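Local coordinates for protein PrimPol AEP domain (PP-N190) (PDB 6ZP9) that probably synthesises primers and extends DNA for a cyanophage that builds 2-aminoadenine, rather than adenine, into its genome, at residues 23-28 / 176-181; 36-41 / 46-51; 113-116 / 122-125. All blocks are in the same frame, centred on the assembly; numbering follows the deposited sequence. Where two conformers were deposited one is given.

Interaction 1 (23-28 / 176-181); sequences LSLLRK and AQIFNA
Helix 16-25 packs its last turn against the short edge strand 177-179 of the antiparallel sheet, and L25 and I178 carry the helix-on-sheet contact. The two side chains reach toward each other and meet tip to tip. On the helix side a single methyl does the work: L25 CD1 lies 3.7 Å from I178 CG2 and 4.0 Å from I178 CD1, so it sits against both branches of the isoleucine. The leucine gets there because CG points away from its own carbonyl carbon (chi1 -64°) and CD1 continues the chain in an extended line. The same methyl has a looser neighbour in A181 CB, 4.3 Å from L25 CD1. Strict strand alternation would turn A181 off this side, but N180 takes a left-handed backbone conformation and breaks the pattern, which brings the alanine methyl back to the side where I178 lies. No hydrogen bond crosses between the segments; only three residues touch, and 110 Å² is buried in all.

Just beyond L25 the helix closes with a Schellman motif. R27 has a positive phi, and two backbone bonds lead back into the last turn: K28 N to L23 O at 2.9 Å and R27 N to S24 O at 2.9 Å. The chain then departs from the strand, and K28 forms a salt bridge with D74.

Helix and strand are also joined by a polar link about two turns upstream, where the side-chain oxygen of Q18 accepts the backbone N-H of I178. F114 of strand 114-117 also packs against L25, while I178 touches L116 of that strand and L21 and H22 of the helix, so it lies between helix 16-25 and strand 114-117.

Interaction 2 (36-41 / 46-51); sequences RAIWPR and VKAWTT
In the hairpin of strands 34-38 and 49-52, the R36 side chain runs past W49 O and beside T50, and ends on A48. Its CB passes the carbonyl of W49, and CG comes closer, 3.5 Å from W49 O. With CG anti to the backbone N (chi1 -166°) and an extended chain beyond it, the arginine and T50 point the same way. NE then reaches the methyl of A48, and the flat end settles on it: A48 CB stands 3.5 Å above the guanidinium plane, over its centre, with I38 CD1 at the edge. R36 CZ and NH1 are each 3.6 Å from A48 CB; NH2 also nears that methyl and is 3.8 Å from T50 CG2.

One residue further along, A37 and W49 form the antiparallel hydrogen-bonded pair, A37 N to W49 O at 3.0 Å and W49 N to A37 O at 2.9 Å; their side chains lie on the face opposite R36 and T50. Past A48 the strands part and water takes over: one molecule bridges W39 N and V46 O, another R41 O and V46 N. Here V46 CG2 makes a CH-pi contact over the five-membered ring of W39, 3.7 Å from its centroid, while P40 CD lies over the rim of the opposite face. F66 meets W39 edge-to-face.

Across these segments, then, the flat groups of R36 and W39 are each met by a methyl. Direct polar bonding is confined to the backbone; apolar contact and two bridging waters supply the rest, while D44 satisfies the indole N-H of W39.

Interaction 3 (113-116 / 122-125); sequences SFQL and SIHH
With CG anti to the carbonyl carbon in both Q115 (chi1 -60°) and H125, cross-strand partners on one face of the sheet, the extended glutamine carries its amide to the imidazole. Q115 NE2 donates to H125 ND1 at 2.9 Å, fairly straight at 160°. The acceptor lies in the amide plane, but the donor sits somewhat out of the ring plane, the two planes being 44° apart. Further bonds, from Q115 NE2 to V101 O and from N180 ND2 to Q115 OE1, fix which way round the amide sits, so this buried polar group is well supplied.

Q115 and H125 are the non-hydrogen-bonded pair. Next along, L116 and H124 form the hydrogen-bonded one, with L116 N to H124 O at 2.9 Å and H124 N to L116 O at 3.0 Å. On the opposite face from Q115 and H125, L116 CB touches H124 CB, 4.0 Å away.

At the other end S113 and F114 both face Y126, a classic beta bulge. The whole is a buried beta hairpin, and S122-I123-H124 matches the Ser-x-His signature of archaeo-eukaryotic primases, consistent with this family's catalytic core.

Interactions 1 and 3 share one antiparallel sheet, since strands 177-179 and 114-117 are neighbours in it. They touch directly: F179 N bonds to Q115 O, and L25 CB packs on F114 CE1. Interaction 2 belongs to the other sheet, about 22 Å from each of them between centres, and lies across the chain's centre from interaction 3. Their chemistry differs with place: interaction 3 is fully buried and pairs its backbone bonds with a side-chain hydrogen bond; interaction 1 is partly buried and wholly apolar; interaction 2, a surface hairpin, adds water bridges and methyls laid on flat groups to its backbone bonds.

Interaction 1 (23-28 / 176-181)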
ATOM      1  N   LEU A  23       3.370   5.250  -7.285  1.00 13.37           N
ATOM      2  CA  LEU A  23       4.400   6.084  -6.664  1.00 13.07           C
ATOM      3  C   LEU A  23       3.996   7.554  -6.657  1.00 12.31           C
ATOM      4  O   LEU A  23       4.216   8.263  -5.666  1.00 13.30           O
ATOM      5  CB  LEU A  23       5.734   5.912  -7.401  1.00 13.96           C
ATOM      6  CG  LEU A  23       6.719   4.858  -6.882  1.00 25.02           C
ATOM      7  CD1 LEU A  23       6.028   3.541  -6.690  1.00 23.28           C
ATOM      8  CD2 LEU A  23       7.865   4.691  -7.856  1.00 19.79           C
ATOM      9  N   SER A  24       3.418   8.027  -7.766  1.00 12.90           N
ATOM     10  CA  SER A  24       3.025   9.422  -7.886  1.00 12.39           C
ATOM     11  C   SER A  24       1.949   9.785  -6.866  1.00 12.33           C
ATOM     12  O   SER A  24       2.042  10.807  -6.175  1.00 12.96           O
ATOM     13  CB  SER A  24       2.522   9.678  -9.307  1.00 18.81           C
ATOM     14  OG  SER A  24       2.454  11.065  -9.557  1.00 26.67           O
ATOM     15  N   LEU A  25       0.910   8.965  -6.767  1.00 12.01           N
ATOM     16  CA  LEU A  25      -0.144   9.262  -5.810  1.00 12.53           C
ATOM     17  C   LEU A  25       0.378   9.231  -4.376  1.00 12.19           C
ATOM     18  O   LEU A  25      -0.129   9.955  -3.514  1.00 14.80           O
ATOM     19  CB  LEU A  25      -1.297   8.284  -6.000  1.00 14.11           C
ATOM     20  CG  LEU A  25      -2.010   8.377  -7.357  1.00 14.33           C
ATOM     21  CD1 LEU A  25      -3.044   7.253  -7.474  1.00 17.54           C
ATOM     22  CD2 LEU A  25      -2.673   9.734  -7.550  1.00 18.64           C
ATOM     23  N   LEU A  26       1.402   8.433  -4.108  1.00 11.51           N
ATOM     24  CA  LEU A  26       2.017   8.405  -2.788  1.00 13.08           C
ATOM     25  C   LEU A  26       3.072   9.487  -2.601  1.00 10.92           C
ATOM     26  O   LEU A  26       3.722   9.512  -1.547  1.00 13.69           O
ATOM     27  CB  LEU A  26       2.639   7.030  -2.526  1.00 12.77           C
ATOM     28  CG  LEU A  26       1.625   5.903  -2.318  1.00 13.73           C
ATOM     29  CD1 LEU A  26       2.379   4.584  -2.178  1.00 15.34           C
ATOM     30  CD2 LEU A  26       0.738   6.172  -1.097  1.00 14.41           C
ATOM     31  N   ARG A  27       3.242  10.374  -3.587  1.00 12.83           N
ATOM     32  CA  ARG A  27       4.241  11.450  -3.550  1.00 14.49           C
ATOM     33  C   ARG A  27       5.643  10.911  -3.262  1.00 13.10           C
ATOM     34  O   ARG A  27       6.466  11.567  -2.616  1.00 15.00           O
ATOM     35  CB  ARG A  27       3.833  12.536  -2.552  1.00 13.85           C
ATOM     36  CG  ARG A  27       2.504  13.195  -2.950  1.00 14.69           C
ATOM     37  CD  ARG A  27       1.966  14.186  -1.908  1.00 16.19           C
ATOM     38  NE  ARG A  27       2.886  15.293  -1.679  1.00 16.13           N
ATOM     39  CZ  ARG A  27       2.900  16.410  -2.399  1.00 16.57           C
ATOM     40  NH1 ARG A  27       2.036  16.565  -3.393  1.00 17.32           N
ATOM     41  NH2 ARG A  27       3.769  17.372  -2.122  1.00 19.61           N
ATOM     42  N   LYS A  28       5.934   9.715  -3.768  1.00 13.14           N
ATOM     43  CA  LYS A  28       7.218   9.061  -3.563  1.00 12.66           C
ATOM     44  C   LYS A  28       8.168   9.319  -4.731  1.00 17.17           C
ATOM     45  O   LYS A  28       7.787   9.812  -5.796  1.00 16.91           O
ATOM     46  CB  LYS A  28       7.025   7.559  -3.359  1.00 14.18           C
ATOM     47  CG  LYS A  28       6.492   7.205  -1.994  1.00 13.73           C
ATOM     48  CD  LYS A  28       6.197   5.705  -1.895  1.00 14.07           C
ATOM     49  CE  LYS A  28       7.486   4.913  -1.764  1.00 15.25           C
ATOM     50  NZ  LYS A  28       8.160   5.110  -0.436  1.00 13.30           N
ATOM     51  N   ALA A 176      -2.903  -5.835 -10.550  1.00 15.93           N
ATOM     52  CA  ALA A 176      -3.410  -4.865  -9.584  1.00 15.34           C
ATOM     53  C   ALA A 176      -3.639  -3.516 -10.253  1.00 16.18           C
ATOM     54  O   ALA A 176      -2.853  -3.077 -11.095  1.00 16.73           O
ATOM     55  CB  ALA A 176      -2.441  -4.722  -8.416  1.00 13.82           C
ATOM     56  N   GLN A 177      -4.717  -2.843  -9.866  1.00 14.86           N
ATOM     57  CA  GLN A 177      -5.151  -1.631 -10.547  0.56 16.25           C
ATOM     58  C   GLN A 177      -5.554  -0.557  -9.541  1.00 14.93           C
ATOM     59  O   GLN A 177      -6.319  -0.831  -8.606  1.00 16.39           O
ATOM     60  CB  GLN A 177      -6.336  -1.932 -11.476  0.56 19.17           C
ATOM     61  CG  GLN A 177      -6.974  -0.704 -12.095  0.56 24.34           C
ATOM     62  CD  GLN A 177      -6.308  -0.295 -13.388  0.56 33.52           C
ATOM     63  OE1 GLN A 177      -5.383  -0.958 -13.857  0.56 33.45           O
ATOM     64  NE2 GLN A 177      -6.772   0.805 -13.974  0.56 37.33           N
ATOM     65  N   ILE A 178      -5.061   0.666  -9.747  1.00 13.39           N
ATOM     66  CA  ILE A 178      -5.509   1.816  -8.968  1.00 14.04           C
ATOM     67  C   ILE A 178      -6.855   2.284  -9.503  1.00 12.64           C
ATOM     68  O   ILE A 178      -7.088   2.288 -10.718  1.00 13.28           O
ATOM     69  CB  ILE A 178      -4.455   2.932  -9.011  1.00 11.90           C
ATOM     70  CG1 ILE A 178      -3.294   2.522  -8.111  1.00 18.09           C
ATOM     71  CG2 ILE A 178      -5.046   4.279  -8.563  1.00 15.32           C
ATOM     72  CD1 ILE A 178      -2.132   3.410  -8.208  1.00 20.36           C
ATOM     73  N   PHE A 179      -7.762   2.655  -8.599  1.00 12.60           N
ATOM     74  CA  PHE A 179      -9.055   3.168  -9.021  1.00 13.15           C
ATOM     75  C   PHE A 179      -9.579   4.149  -7.976  1.00 14.15           C
ATOM     76  O   PHE A 179      -9.075   4.227  -6.856  1.00 13.50           O
ATOM     77  CB  PHE A 179     -10.043   2.020  -9.287  1.00 13.81           C
ATOM     78  CG  PHE A 179     -10.499   1.299  -8.043  1.00 15.34           C
ATOM     79  CD1 PHE A 179      -9.672   0.375  -7.411  1.00 14.78           C
ATOM     80  CD2 PHE A 179     -11.767   1.540  -7.512  1.00 16.65           C
ATOM     81  CE1 PHE A 179     -10.094  -0.297  -6.263  1.00 16.29           C
ATOM     82  CE2 PHE A 179     -12.205   0.872  -6.366  1.00 16.62           C
ATOM     83  CZ  PHE A 179     -11.367  -0.050  -5.739  1.00 17.68           C
ATOM     84  N   ASN A 180     -10.582   4.935  -8.376  1.00 13.93           N
ATOM     85  CA  ASN A 180     -11.213   5.940  -7.515  1.00 13.94           C
ATOM     86  C   ASN A 180     -10.210   6.958  -6.965  1.00 13.74           C
ATOM     87  O   ASN A 180     -10.344   7.435  -5.832  1.00 15.90           O
ATOM     88  CB  ASN A 180     -11.995   5.278  -6.375  1.00 15.82           C
ATOM     89  CG  ASN A 180     -13.312   4.688  -6.839  1.00 18.87           C
ATOM     90  OD1 ASN A 180     -13.819   5.033  -7.915  1.00 18.74           O
ATOM     91  ND2 ASN A 180     -13.891   3.820  -6.019  1.00 16.03           N
ATOM     92  N   ALA A 181      -9.206   7.311  -7.767  1.00 13.66           N
ATOM     93  CA  ALA A 181      -8.316   8.397  -7.378  1.00 13.25           C
ATOM     94  C   ALA A 181      -9.062   9.729  -7.427  1.00 14.83           C
ATOM     95  O   ALA A 181      -9.832   9.998  -8.350  1.00 17.23           O
ATOM     96  CB  ALA A 181      -7.083   8.444  -8.278  1.00 15.11           C
TER

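Interaction 2 (36-41 / 46-51)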
ATOM      1  N   ARG A  36       9.769  -5.091  -2.654  1.00 13.58           N
ATOM      2  CA  ARG A  36       9.845  -6.396  -2.004  1.00 13.99           C
ATOM      3  C   ARG A  36       9.109  -7.395  -2.879  1.00 14.03           C
ATOM      4  O   ARG A  36       7.932  -7.200  -3.193  1.00 13.90           O
ATOM      5  CB  ARG A  36       9.252  -6.379  -0.585  1.00 14.76           C
ATOM      6  CG  ARG A  36       9.631  -7.624   0.228  1.00 19.80           C
ATOM      7  CD  ARG A  36       9.338  -7.498   1.724  1.00 28.80           C
ATOM      8  NE  ARG A  36       9.020  -8.794   2.328  1.00 39.87           N
ATOM      9  CZ  ARG A  36       9.832  -9.499   3.114  1.00 50.12           C
ATOM     10  NH1 ARG A  36       9.429 -10.673   3.586  1.00 48.04           N
ATOM     11  NH2 ARG A  36      11.034  -9.037   3.433  1.00 52.74           N
ATOM     12  N   ALA A  37       9.805  -8.438  -3.306  1.00 14.53           N
ATOM     13  CA  ALA A  37       9.193  -9.526  -4.056  1.00 14.72           C
ATOM     14  C   ALA A  37       9.008 -10.697  -3.096  1.00 15.11           C
ATOM     15  O   ALA A  37       9.975 -11.148  -2.471  1.00 18.07           O
ATOM     16  CB  ALA A  37      10.062  -9.915  -5.255  1.00 17.17           C
ATOM     17  N   ILE A  38       7.771 -11.166  -2.954  1.00 16.20           N
ATOM     18  CA  ILE A  38       7.438 -12.220  -2.002  1.00 15.40           C
ATOM     19  C   ILE A  38       6.894 -13.416  -2.769  1.00 15.79           C
ATOM     20  O   ILE A  38       6.018 -13.260  -3.628  1.00 17.55           O
ATOM     21  CB  ILE A  38       6.418 -11.746  -0.950  1.00 16.25           C
ATOM     22  CG1 ILE A  38       6.906 -10.451  -0.291  1.00 17.85           C
ATOM     23  CG2 ILE A  38       6.190 -12.839   0.090  1.00 18.29           C
ATOM     24  CD1 ILE A  38       5.988  -9.949   0.788  1.00 20.29           C
ATOM     25  N   TRP A  39       7.411 -14.606  -2.453  1.00 16.40           N
ATOM     26  CA  TRP A  39       6.973 -15.814  -3.141  1.00 16.91           C
ATOM     27  C   TRP A  39       5.557 -16.196  -2.701  1.00 19.67           C
ATOM     28  O   TRP A  39       5.242 -16.160  -1.507  1.00 19.38           O
ATOM     29  CB  TRP A  39       7.949 -16.954  -2.852  1.00 17.62           C
ATOM     30  CG  TRP A  39       7.738 -18.139  -3.723  1.00 18.24           C
ATOM     31  CD1 TRP A  39       7.262 -19.367  -3.345  1.00 19.23           C
ATOM     32  CD2 TRP A  39       7.984 -18.216  -5.130  1.00 18.44           C
ATOM     33  NE1 TRP A  39       7.196 -20.205  -4.440  1.00 19.76           N
ATOM     34  CE2 TRP A  39       7.638 -19.521  -5.545  1.00 19.16           C
ATOM     35  CE3 TRP A  39       8.463 -17.310  -6.079  1.00 18.95           C
ATOM     36  CZ2 TRP A  39       7.753 -19.937  -6.871  1.00 21.87           C
ATOM     37  CZ3 TRP A  39       8.581 -17.729  -7.398  1.00 20.34           C
ATOM     38  CH2 TRP A  39       8.230 -19.034  -7.779  1.00 20.61           C
ATOM     39  N   PRO A  40       4.678 -16.563  -3.636  1.00 17.01           N
ATOM     40  CA  PRO A  40       3.268 -16.755  -3.273  1.00 25.48           C
ATOM     41  C   PRO A  40       3.005 -17.954  -2.380  1.00 24.71           C
ATOM     42  O   PRO A  40       1.974 -17.961  -1.700  1.00 28.96           O
ATOM     43  CB  PRO A  40       2.569 -16.925  -4.630  1.00 28.07           C
ATOM     44  CG  PRO A  40       3.491 -16.334  -5.614  1.00 22.23           C
ATOM     45  CD  PRO A  40       4.873 -16.580  -5.096  1.00 17.99           C
ATOM     46  N   ARG A  41       3.865 -18.969  -2.365  1.00 20.92           N
ATOM     47  CA  ARG A  41       3.566 -20.222  -1.674  1.00 21.57           C
ATOM     48  C   ARG A  41       4.458 -20.362  -0.442  1.00 23.87           C
ATOM     49  O   ARG A  41       5.666 -20.604  -0.552  1.00 22.24           O
ATOM     50  CB  ARG A  41       3.714 -21.405  -2.624  1.00 25.44           C
ATOM     51  CG  ARG A  41       2.564 -21.458  -3.613  1.00 32.65           C
ATOM     52  CD  ARG A  41       2.539 -22.746  -4.408  1.00 44.95           C
ATOM     53  NE  ARG A  41       3.657 -22.858  -5.347  1.00 51.92           N
ATOM     54  CZ  ARG A  41       3.803 -22.142  -6.462  1.00 56.88           C
ATOM     55  NH1 ARG A  41       2.911 -21.216  -6.806  1.00 56.88           N
ATOM     56  NH2 ARG A  41       4.858 -22.347  -7.243  1.00 56.78           N
ATOM     57  N   VAL A  46      10.768 -19.762   0.036  1.00 19.64           N
ATOM     58  CA  VAL A  46      11.590 -18.985  -0.885  1.00 21.82           C
ATOM     59  C   VAL A  46      11.867 -17.630  -0.252  1.00 21.37           C
ATOM     60  O   VAL A  46      10.968 -17.000   0.312  1.00 20.43           O
ATOM     61  CB  VAL A  46      10.876 -18.837  -2.238  1.00 19.96           C
ATOM     62  CG1 VAL A  46      11.640 -17.923  -3.170  1.00 23.83           C
ATOM     63  CG2 VAL A  46      10.680 -20.198  -2.876  1.00 21.93           C
ATOM     64  N   LYS A  47      13.112 -17.186  -0.332  1.00 22.88           N
ATOM     65  CA  LYS A  47      13.501 -15.918   0.271  1.00 23.41           C
ATOM     66  C   LYS A  47      12.936 -14.726  -0.507  1.00 21.72           C
ATOM     67  O   LYS A  47      13.008 -14.668  -1.737  1.00 21.96           O
ATOM     68  CB  LYS A  47      15.021 -15.824   0.332  1.00 26.98           C
ATOM     69  CG  LYS A  47      15.547 -14.630   1.092  1.00 32.84           C
ATOM     70  CD  LYS A  47      17.063 -14.636   1.081  1.00 38.92           C
ATOM     71  CE  LYS A  47      17.618 -13.655   2.085  1.00 41.59           C
ATOM     72  NZ  LYS A  47      19.098 -13.633   2.002  1.00 40.43           N
ATOM     73  N   ALA A  48      12.381 -13.758   0.220  1.00 19.01           N
ATOM     74  CA  ALA A  48      11.905 -12.533  -0.412  1.00 20.90           C
ATOM     75  C   ALA A  48      13.079 -11.710  -0.938  1.00 20.69           C
ATOM     76  O   ALA A  48      14.180 -11.738  -0.385  1.00 23.09           O
ATOM     77  CB  ALA A  48      11.093 -11.694   0.578  1.00 20.62           C
ATOM     78  N   TRP A  49      12.841 -10.975  -2.025  1.00 16.78           N
ATOM     79  CA  TRP A  49      13.813 -10.003  -2.517  1.00 18.45           C
ATOM     80  C   TRP A  49      13.543  -8.655  -1.875  1.00 17.90           C
ATOM     81  O   TRP A  49      12.392  -8.224  -1.792  1.00 17.68           O
ATOM     82  CB  TRP A  49      13.732  -9.820  -4.030  1.00 19.97           C
ATOM     83  CG  TRP A  49      13.903 -11.028  -4.873  1.00 19.11           C
ATOM     84  CD1 TRP A  49      14.016 -12.328  -4.468  1.00 17.99           C
ATOM     85  CD2 TRP A  49      13.976 -11.043  -6.299  1.00 20.74           C
ATOM     86  NE1 TRP A  49      14.160 -13.155  -5.561  1.00 21.95           N
ATOM     87  CE2 TRP A  49      14.136 -12.386  -6.697  1.00 22.80           C
ATOM     88  CE3 TRP A  49      13.926 -10.044  -7.282  1.00 21.15           C
ATOM     89  CZ2 TRP A  49      14.244 -12.757  -8.035  1.00 21.80           C
ATOM     90  CZ3 TRP A  49      14.027 -10.415  -8.611  1.00 23.47           C
ATOM     91  CH2 TRP A  49      14.188 -11.760  -8.975  1.00 22.85           C
ATOM     92  N   THR A  50      14.603  -7.981  -1.447  1.00 19.25           N
ATOM     93  CA  THR A  50      14.502  -6.621  -0.931  1.00 15.72           C
ATOM     94  C   THR A  50      15.523  -5.791  -1.694  1.00 15.88           C
ATOM     95  O   THR A  50      16.734  -6.005  -1.565  1.00 17.25           O
ATOM     96  CB  THR A  50      14.753  -6.570   0.568  1.00 19.06           C
ATOM     97  OG1 THR A  50      15.971  -7.253   0.851  1.00 21.68           O
ATOM     98  CG2 THR A  50      13.638  -7.260   1.314  1.00 22.24           C
ATOM     99  N   THR A  51      15.052  -4.836  -2.482  1.00 16.79           N
ATOM    100  CA  THR A  51      15.908  -4.250  -3.501  1.00 15.89           C
ATOM    101  C   THR A  51      15.306  -2.917  -3.936  1.00 15.70           C
ATOM    102  O   THR A  51      14.120  -2.663  -3.697  1.00 16.70           O
ATOM    103  CB  THR A  51      16.045  -5.212  -4.688  1.00 23.62           C
ATOM    104  OG1 THR A  51      17.102  -4.786  -5.549  1.00 26.86           O
ATOM    105  CG2 THR A  51      14.742  -5.292  -5.461  1.00 23.95           C
TER
HETATM  106  O   HOH W   1       9.172 -14.939  -0.182  1.00 20.67           O
HETATM  107  O   HOH W   2       7.925 -19.171   0.358  1.00 22.01           O

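Interaction 3 (113-116 / 122-125)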
ATOM      1  N   SER A 113      -7.997   8.915  -0.671  1.00 12.43           N
ATOM      2  CA  SER A 113      -7.349   9.583  -1.795  1.00 15.08           C
ATOM      3  C   SER A 113      -7.376   8.706  -3.038  1.00 13.63           C
ATOM      4  O   SER A 113      -7.572   9.203  -4.155  1.00 15.27           O
ATOM      5  CB  SER A 113      -5.909   9.942  -1.436  1.00 15.35           C
ATOM      6  OG  SER A 113      -5.864  10.835  -0.337  1.00 13.51           O
ATOM      7  N   PHE A 114      -7.137   7.401  -2.868  1.00 14.32           N
ATOM      8  CA  PHE A 114      -7.291   6.433  -3.949  1.00 11.31           C
ATOM      9  C   PHE A 114      -7.445   5.048  -3.343  1.00 11.33           C
ATOM     10  O   PHE A 114      -7.217   4.837  -2.152  1.00 13.25           O
ATOM     11  CB  PHE A 114      -6.121   6.465  -4.939  1.00 11.49           C
ATOM     12  CG  PHE A 114      -4.812   5.956  -4.384  1.00 11.79           C
ATOM     13  CD1 PHE A 114      -3.977   6.794  -3.674  1.00 11.10           C
ATOM     14  CD2 PHE A 114      -4.389   4.664  -4.638  1.00 13.53           C
ATOM     15  CE1 PHE A 114      -2.759   6.355  -3.199  1.00 12.96           C
ATOM     16  CE2 PHE A 114      -3.161   4.207  -4.165  1.00 11.53           C
ATOM     17  CZ  PHE A 114      -2.343   5.064  -3.439  1.00 11.87           C
ATOM     18  N   GLN A 115      -7.861   4.112  -4.182  1.00 11.93           N
ATOM     19  CA  GLN A 115      -8.049   2.729  -3.784  1.00 14.16           C
ATOM     20  C   GLN A 115      -7.302   1.839  -4.761  1.00 14.95           C
ATOM     21  O   GLN A 115      -6.892   2.271  -5.841  1.00 13.00           O
ATOM     22  CB  GLN A 115      -9.546   2.365  -3.721  1.00 12.80           C
ATOM     23  CG  GLN A 115     -10.302   3.231  -2.717  1.00 13.09           C
ATOM     24  CD  GLN A 115     -11.773   2.922  -2.650  1.00 14.13           C
ATOM     25  OE1 GLN A 115     -12.521   3.209  -3.592  1.00 17.18           O
ATOM     26  NE2 GLN A 115     -12.215   2.357  -1.523  1.00 15.50           N
ATOM     27  N   LEU A 116      -7.103   0.588  -4.361  1.00 11.52           N
ATOM     28  CA  LEU A 116      -6.327  -0.339  -5.167  1.00 12.51           C
ATOM     29  C   LEU A 116      -6.996  -1.704  -5.159  1.00 14.25           C
ATOM     30  O   LEU A 116      -7.306  -2.244  -4.090  1.00 14.71           O
ATOM     31  CB  LEU A 116      -4.889  -0.448  -4.652  1.00 14.72           C
ATOM     32  CG  LEU A 116      -3.962  -1.233  -5.585  1.00 17.23           C
ATOM     33  CD1 LEU A 116      -2.638  -0.511  -5.745  1.00 21.55           C
ATOM     34  CD2 LEU A 116      -3.745  -2.627  -5.030  1.00 19.87           C
ATOM     35  N   SER A 122      -8.889  -8.501  -0.909  1.00 22.16           N
ATOM     36  CA  SER A 122      -9.040  -7.232  -0.212  0.65 24.76           C
ATOM     37  C   SER A 122      -8.825  -6.052  -1.151  1.00 22.82           C
ATOM     38  O   SER A 122      -7.985  -6.099  -2.053  1.00 25.35           O
ATOM     39  CB  SER A 122      -7.992  -7.099   0.927  0.65 24.77           C
ATOM     40  OG  SER A 122      -8.201  -8.095   1.912  0.65 27.51           O
ATOM     41  N   ILE A 123      -9.622  -5.021  -0.948  1.00 17.56           N
ATOM     42  CA  ILE A 123      -9.373  -3.689  -1.486  1.00 15.12           C
ATOM     43  C   ILE A 123      -8.405  -2.977  -0.553  1.00 13.76           C
ATOM     44  O   ILE A 123      -8.484  -3.126   0.679  1.00 15.80           O
ATOM     45  CB  ILE A 123     -10.698  -2.910  -1.613  1.00 15.17           C
ATOM     46  CG1 ILE A 123     -11.693  -3.651  -2.522  1.00 16.25           C
ATOM     47  CG2 ILE A 123     -10.455  -1.445  -2.043  1.00 14.12           C
ATOM     48  CD1 ILE A 123     -11.247  -3.820  -3.976  1.00 16.60           C
ATOM     49  N   HIS A 124      -7.485  -2.201  -1.118  1.00 13.04           N
ATOM     50  CA  HIS A 124      -6.583  -1.366  -0.336  1.00 12.98           C
ATOM     51  C   HIS A 124      -7.033   0.090  -0.416  1.00 14.75           C
ATOM     52  O   HIS A 124      -7.333   0.592  -1.505  1.00 15.07           O
ATOM     53  CB  HIS A 124      -5.145  -1.514  -0.832  1.00 14.57           C
ATOM     54  CG  HIS A 124      -4.540  -2.850  -0.522  1.00 15.91           C
ATOM     55  ND1 HIS A 124      -3.226  -3.162  -0.804  1.00 16.90           N
ATOM     56  CD2 HIS A 124      -5.075  -3.956   0.044  1.00 17.68           C
ATOM     57  CE1 HIS A 124      -2.975  -4.399  -0.414  1.00 19.83           C
ATOM     58  NE2 HIS A 124      -4.081  -4.904   0.103  1.00 17.44           N
ATOM     59  N   HIS A 125      -7.094   0.755   0.737  1.00 12.37           N
ATOM     60  CA  HIS A 125      -7.537   2.139   0.839  1.00 12.30           C
ATOM     61  C   HIS A 125      -6.375   3.004   1.299  1.00 12.08           C
ATOM     62  O   HIS A 125      -5.686   2.650   2.257  1.00 14.11           O
ATOM     63  CB  HIS A 125      -8.697   2.276   1.830  1.00 12.82           C
ATOM     64  CG  HIS A 125      -9.741   1.220   1.675  1.00 13.53           C
ATOM     65  ND1 HIS A 125     -10.868   1.397   0.901  1.00 15.97           N
ATOM     66  CD2 HIS A 125      -9.830  -0.029   2.189  1.00 14.95           C
ATOM     67  CE1 HIS A 125     -11.604   0.300   0.943  1.00 16.27           C
ATOM     68  NE2 HIS A 125     -10.996  -0.580   1.717  1.00 13.90           N
TER